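PDB 6NZ1: design construct XXA_GVDQ from Synthetic construct, which is a computationally designed helical protein that forms a homotrimer, one of a set of closely related sequences made to adopt two divergent folds. Local coordinates for residues B[45-48]-B[49-53]; B[67-70]-B[71-74]. One frame throughout, in Å; residues are numbered along the deposited sequence.

Contact 1. Residues B[45-48]-B[49-53]; sequences QIVE and AIRAI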
ATOM      1  N   GLN B  45      -3.508   4.395  11.162  0.71 23.75           N
ATOM      2  CA  GLN B  45      -2.553   3.320  10.947  0.71 23.28           C
ATOM      3  C   GLN B  45      -2.552   2.847   9.501  0.71 23.10           C
ATOM      4  O   GLN B  45      -1.496   2.469   8.984  0.71 24.99           O
ATOM      5  CB  GLN B  45      -2.859   2.149  11.879  0.71 24.16           C
ATOM      6  CG  GLN B  45      -2.645   2.448  13.362  0.71 23.00           C
ATOM      7  CD  GLN B  45      -1.185   2.627  13.712  0.71 22.94           C
ATOM      8  OE1 GLN B  45      -0.325   1.944  13.161  0.71 21.11           O
ATOM      9  NE2 GLN B  45      -0.896   3.539  14.635  0.71 20.92           N
ATOM     10  N   ILE B  46      -3.711   2.856   8.839  1.00 21.07           N
ATOM     11  CA  ILE B  46      -3.774   2.534   7.415  1.00 24.80           C
ATOM     12  C   ILE B  46      -2.948   3.534   6.616  1.00 27.24           C
ATOM     13  O   ILE B  46      -2.176   3.163   5.726  1.00 29.09           O
ATOM     14  CB  ILE B  46      -5.244   2.508   6.943  1.00 26.11           C
ATOM     15  CG1 ILE B  46      -5.976   1.322   7.584  1.00 24.66           C
ATOM     16  CG2 ILE B  46      -5.323   2.454   5.430  1.00 22.72           C
ATOM     17  CD1 ILE B  46      -7.365   1.064   7.047  1.00 24.96           C
ATOM     18  N   VAL B  47      -3.080   4.816   6.937  1.00 20.72           N
ATOM     19  CA  VAL B  47      -2.291   5.836   6.260  1.00 22.10           C
ATOM     20  C   VAL B  47      -0.794   5.618   6.492  1.00 22.16           C
ATOM     21  O   VAL B  47       0.013   5.748   5.566  1.00 21.52           O
ATOM     22  CB  VAL B  47      -2.761   7.226   6.726  1.00 20.74           C
ATOM     23  CG1 VAL B  47      -1.876   8.327   6.184  1.00 17.97           C
ATOM     24  CG2 VAL B  47      -4.221   7.422   6.327  1.00 18.63           C
ATOM     25  N   GLU B  48      -0.392   5.303   7.722  1.00 22.77           N
ATOM     26  CA  GLU B  48       1.028   5.087   7.978  1.00 26.86           C
ATOM     27  C   GLU B  48       1.567   3.947   7.131  1.00 25.31           C
ATOM     28  O   GLU B  48       2.674   4.031   6.591  1.00 25.69           O
ATOM     29  CB  GLU B  48       1.273   4.791   9.455  1.00 32.59           C
ATOM     30  CG  GLU B  48       1.089   5.965  10.378  1.00 37.21           C
ATOM     31  CD  GLU B  48       1.909   7.170   9.983  1.00 39.89           C
ATOM     32  OE1 GLU B  48       3.027   7.324  10.515  1.00 42.77           O
ATOM     33  OE2 GLU B  48       1.435   7.976   9.156  1.00 40.70           O
ATOM     34  N   ALA B  49       0.799   2.871   7.003  1.00 18.41           N
ATOM     35  CA  ALA B  49       1.233   1.755   6.185  1.00 17.88           C
ATOM     36  C   ALA B  49       1.411   2.168   4.729  1.00 19.80           C
ATOM     37  O   ALA B  49       2.411   1.813   4.093  1.00 18.89           O
ATOM     38  CB  ALA B  49       0.234   0.606   6.302  1.00 17.87           C
ATOM     39  N   ILE B  50       0.442   2.897   4.173  1.00 20.37           N
ATOM     40  CA  ILE B  50       0.509   3.287   2.768  1.00 18.87           C
ATOM     41  C   ILE B  50       1.709   4.188   2.517  1.00 18.12           C
ATOM     42  O   ILE B  50       2.374   4.078   1.483  1.00 18.80           O
ATOM     43  CB  ILE B  50      -0.812   3.956   2.343  1.00 22.43           C
ATOM     44  CG1 ILE B  50      -1.890   2.886   2.260  1.00 23.63           C
ATOM     45  CG2 ILE B  50      -0.654   4.675   1.016  1.00 22.75           C
ATOM     46  CD1 ILE B  50      -3.245   3.382   1.870  1.00 25.03           C
ATOM     47  N   ARG B  51       2.013   5.086   3.455  1.00 17.89           N
ATOM     48  CA  ARG B  51       3.182   5.947   3.301  1.00 22.53           C
ATOM     49  C   ARG B  51       4.465   5.126   3.256  1.00 20.36           C
ATOM     50  O   ARG B  51       5.347   5.378   2.432  1.00 19.02           O
ATOM     51  CB  ARG B  51       3.235   6.962   4.441  1.00 25.51           C
ATOM     52  CG  ARG B  51       2.049   7.942   4.457  1.00 33.05           C
ATOM     53  CD  ARG B  51       2.395   9.316   5.082  1.00 35.71           C
ATOM     54  NE  ARG B  51       3.658   9.277   5.805  1.00 38.55           N
ATOM     55  CZ  ARG B  51       3.763   9.362   7.121  1.00 41.96           C
ATOM     56  NH1 ARG B  51       2.674   9.512   7.866  1.00 41.25           N
ATOM     57  NH2 ARG B  51       4.958   9.298   7.688  1.00 43.42           N
ATOM     58  N   ALA B  52       4.579   4.140   4.143  1.00 21.65           N
ATOM     59  CA  ALA B  52       5.709   3.225   4.112  1.00 22.44           C
ATOM     60  C   ALA B  52       5.770   2.483   2.790  1.00 23.24           C
ATOM     61  O   ALA B  52       6.823   2.415   2.152  1.00 20.91           O
ATOM     62  CB  ALA B  52       5.605   2.248   5.275  1.00 23.30           C
ATOM     63  N   ILE B  53       4.651   1.925   2.352  1.00 17.84           N
ATOM     64  CA  ILE B  53       4.652   1.171   1.103  1.00 17.82           C
ATOM     65  C   ILE B  53       5.078   2.054  -0.063  1.00 17.82           C
ATOM     66  O   ILE B  53       5.775   1.611  -0.976  1.00 17.81           O
ATOM     67  CB  ILE B  53       3.265   0.545   0.884  1.00 17.82           C
ATOM     68  CG1 ILE B  53       3.086  -0.632   1.843  1.00 17.81           C
ATOM     69  CG2 ILE B  53       3.094   0.119  -0.528  1.00 17.80           C
ATOM     70  CD1 ILE B  53       1.686  -1.142   1.920  1.00 18.17           C
TER
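From Gln-45 to Ala-52 the backbone is regular alpha helix, four consecutive i to i+4 bonds crossing from 45-48 to 49-53; that from Ala-49 N to Gln-45 O is 3.1 Å long, and Arg-51 N reaches Val-47 O at 3.0 Å. On the inward face Ile-46 and Ile-50 stand one turn apart, and the CG2 methyl of Ile-46 meets CD1 of Ile-50 at 4.2 Å. Ile-50 has CG1 beside its own backbone N (chi1 -72°), which lays that branch back over the preceding turn, 3.5 Å from Ile-46 O. This face belongs to the core of a parallel-helix trimer: Ile-46 packs on Ile-46 of both other subunits, and Ile-50 on Ile-46 of the second subunit. Val-47 lies next to that core, against Leu-9 of the second subunit, and its CG1 also approaches the aliphatic part of Arg-51, 4.3 Å from CG. On the outer flank Glu-48 and Arg-51 run side by side and point the same way, their carboxylate and guanidinium planes 65° apart. They form an i to i+3 salt bridge through Glu-48 OE2 and Arg-51 NH1, but these atoms are modelled too close together, so its exact geometry is doubtful. Back at the first turn, in one of its two modelled conformers, Gln-45 hydrogen-bonds through OE1 to His-3 ND1.

Contact 2. Residues B[67-70]-B[71-74]; sequences IIEA and LEAI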
ATOM      1  N   ILE B  67      20.328  -1.224 -11.123  1.00 17.85           N
ATOM      2  CA  ILE B  67      20.486  -2.490 -11.817  1.00 17.80           C
ATOM      3  C   ILE B  67      20.650  -2.267 -13.312  1.00 17.80           C
ATOM      4  O   ILE B  67      21.492  -2.896 -13.966  1.00 17.81           O
ATOM      5  CB  ILE B  67      19.291  -3.405 -11.527  1.00 17.78           C
ATOM      6  CG1 ILE B  67      19.365  -3.968 -10.113  1.00 17.77           C
ATOM      7  CG2 ILE B  67      19.278  -4.512 -12.498  1.00 18.14           C
ATOM      8  CD1 ILE B  67      18.125  -4.712  -9.684  1.00 17.76           C
ATOM      9  N   ILE B  68      19.836  -1.392 -13.882  1.00 19.85           N
ATOM     10  CA  ILE B  68      20.000  -1.074 -15.294  1.00 19.16           C
ATOM     11  C   ILE B  68      21.402  -0.533 -15.553  1.00 21.36           C
ATOM     12  O   ILE B  68      22.032  -0.869 -16.563  1.00 18.76           O
ATOM     13  CB  ILE B  68      18.905  -0.092 -15.746  1.00 23.87           C
ATOM     14  CG1 ILE B  68      17.541  -0.801 -15.692  1.00 25.15           C
ATOM     15  CG2 ILE B  68      19.220   0.423 -17.141  1.00 25.59           C
ATOM     16  CD1 ILE B  68      16.328   0.097 -15.841  1.00 26.09           C
ATOM     17  N   GLU B  69      21.927   0.285 -14.640  1.00 18.67           N
ATOM     18  CA  GLU B  69      23.283   0.793 -14.805  1.00 19.64           C
ATOM     19  C   GLU B  69      24.304  -0.332 -14.750  1.00 22.31           C
ATOM     20  O   GLU B  69      25.288  -0.326 -15.500  1.00 23.44           O
ATOM     21  CB  GLU B  69      23.586   1.845 -13.743  1.00 20.73           C
ATOM     22  CG  GLU B  69      25.057   2.203 -13.612  1.00 21.96           C
ATOM     23  CD  GLU B  69      25.626   2.909 -14.831  1.00 22.72           C
ATOM     24  OE1 GLU B  69      24.869   3.240 -15.760  1.00 23.26           O
ATOM     25  OE2 GLU B  69      26.853   3.132 -14.864  1.00 24.08           O
ATOM     26  N   ALA B  70      24.105  -1.299 -13.858  1.00 19.25           N
ATOM     27  CA  ALA B  70      25.032  -2.420 -13.791  1.00 19.22           C
ATOM     28  C   ALA B  70      25.104  -3.132 -15.129  1.00 22.13           C
ATOM     29  O   ALA B  70      26.190  -3.389 -15.658  1.00 18.35           O
ATOM     30  CB  ALA B  70      24.608  -3.387 -12.691  1.00 18.54           C
ATOM     31  N   LEU B  71      23.946  -3.458 -15.695  1.00 22.69           N
ATOM     32  CA  LEU B  71      23.912  -4.113 -16.989  1.00 20.80           C
ATOM     33  C   LEU B  71      24.549  -3.251 -18.056  1.00 23.93           C
ATOM     34  O   LEU B  71      25.189  -3.769 -18.973  1.00 23.30           O
ATOM     35  CB  LEU B  71      22.473  -4.423 -17.372  1.00 24.60           C
ATOM     36  CG  LEU B  71      21.762  -5.373 -16.415  1.00 25.44           C
ATOM     37  CD1 LEU B  71      20.334  -5.611 -16.866  1.00 25.12           C
ATOM     38  CD2 LEU B  71      22.499  -6.675 -16.337  1.00 26.68           C
ATOM     39  N   GLU B  72      24.359  -1.935 -17.982  1.00 22.57           N
ATOM     40  CA  GLU B  72      24.989  -1.069 -18.972  1.00 25.50           C
ATOM     41  C   GLU B  72      26.495  -0.967 -18.744  1.00 28.68           C
ATOM     42  O   GLU B  72      27.264  -0.895 -19.710  1.00 28.60           O
ATOM     43  CB  GLU B  72      24.352   0.323 -18.961  1.00 25.76           C
ATOM     44  CG  GLU B  72      24.836   1.243 -20.088  1.00 24.40           C
ATOM     45  CD  GLU B  72      24.029   2.517 -20.228  1.00 27.33           C
ATOM     46  OE1 GLU B  72      23.140   2.775 -19.388  1.00 26.94           O
ATOM     47  OE2 GLU B  72      24.281   3.260 -21.194  1.00 26.70           O
ATOM     48  N   ALA B  73      26.937  -0.945 -17.481  1.00 25.55           N
ATOM     49  CA  ALA B  73      28.356  -0.793 -17.193  1.00 23.24           C
ATOM     50  C   ALA B  73      29.162  -1.992 -17.665  1.00 27.08           C
ATOM     51  O   ALA B  73      30.390  -1.903 -17.776  1.00 25.38           O
ATOM     52  CB  ALA B  73      28.563  -0.588 -15.697  1.00 22.75           C
ATOM     53  N   ILE B  74      28.501  -3.106 -17.955  1.00 25.93           N
ATOM     54  CA  ILE B  74      29.190  -4.312 -18.374  1.00 27.61           C
ATOM     55  C   ILE B  74      29.022  -4.600 -19.847  1.00 30.63           C
ATOM     56  O   ILE B  74      29.532  -5.624 -20.325  1.00 30.38           O
ATOM     57  CB  ILE B  74      28.732  -5.523 -17.553  1.00 25.41           C
ATOM     58  CG1 ILE B  74      27.238  -5.710 -17.723  1.00 25.56           C
ATOM     59  CG2 ILE B  74      29.075  -5.328 -16.124  1.00 26.35           C
ATOM     60  CD1 ILE B  74      26.768  -7.071 -17.308  1.00 25.38           C
TER
HETATM   61  O   HOH W   1      22.552   3.242 -16.990  1.00 21.09           O
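Glu-69 and Glu-72 sit one turn apart on the last turns of helix 29-73, just before the chain turns into helix 78-94 to make a helical hairpin. Their side chains cross at a slant, with the carboxylate planes 55° apart and the facing oxygens, Glu-69 OE1 and Glu-72 OE1, separated by 4.0 Å. Two like charges at this spacing should repel, yet a water bridges them from one side, donating to both, at 2.6 Å from OE1 of Glu-69. The two chains take different routes to it: Glu-69 folds over at chi2, whereas Glu-72 stays extended beyond CG. Lys-85 of helix 78-94 forms a salt bridge with the same OE1 of Glu-72, and its positive charge probably offsets part of the repulsion while tying the two arms of the hairpin together.

The apolar side of these turns faces elsewhere. Leu-71 CG lies 3.5 Å from Ile-67 O, and its side chain packs on Leu-81 of the same chain and Leu-71 of the third subunit. Ile-68 leans on Met-84 and Lys-85 of helix 78-94, while Ile-67 meets Ile-67 of the second subunit and Met-84 of the third.

Along the backbone the i to i+4 bonds continue as far as Ala-73 N to Glu-69 O, at 2.7 Å. The next, from Ile-74 N to Ala-70 O, is weak, bent to 124° at the hydrogen. Ile-74 places CG1 between its backbone N and carbonyl carbon (chi1 59°), which brings that carbon within 3.3 Å of Ala-70 O.

In the fold
Both contacts belong to the long helix 29-73, contact 1 near its middle and contact 2 at its C-terminal end, with centres 32 Å apart and nearest atoms about 16 Å apart. Contact 1 comes first along the chain and lies 5 Å from the chain's centre, against 29 Å for contact 2. Helix 6-25 packs back along the first half of the long helix and touches contact 1, whereas helix 78-94 returns along the second half and touches contact 2. Isoleucines at both levels meet their counterparts in other subunits, so the long helix lines the trimer core over much of its length, flanked by a shorter helix at each end.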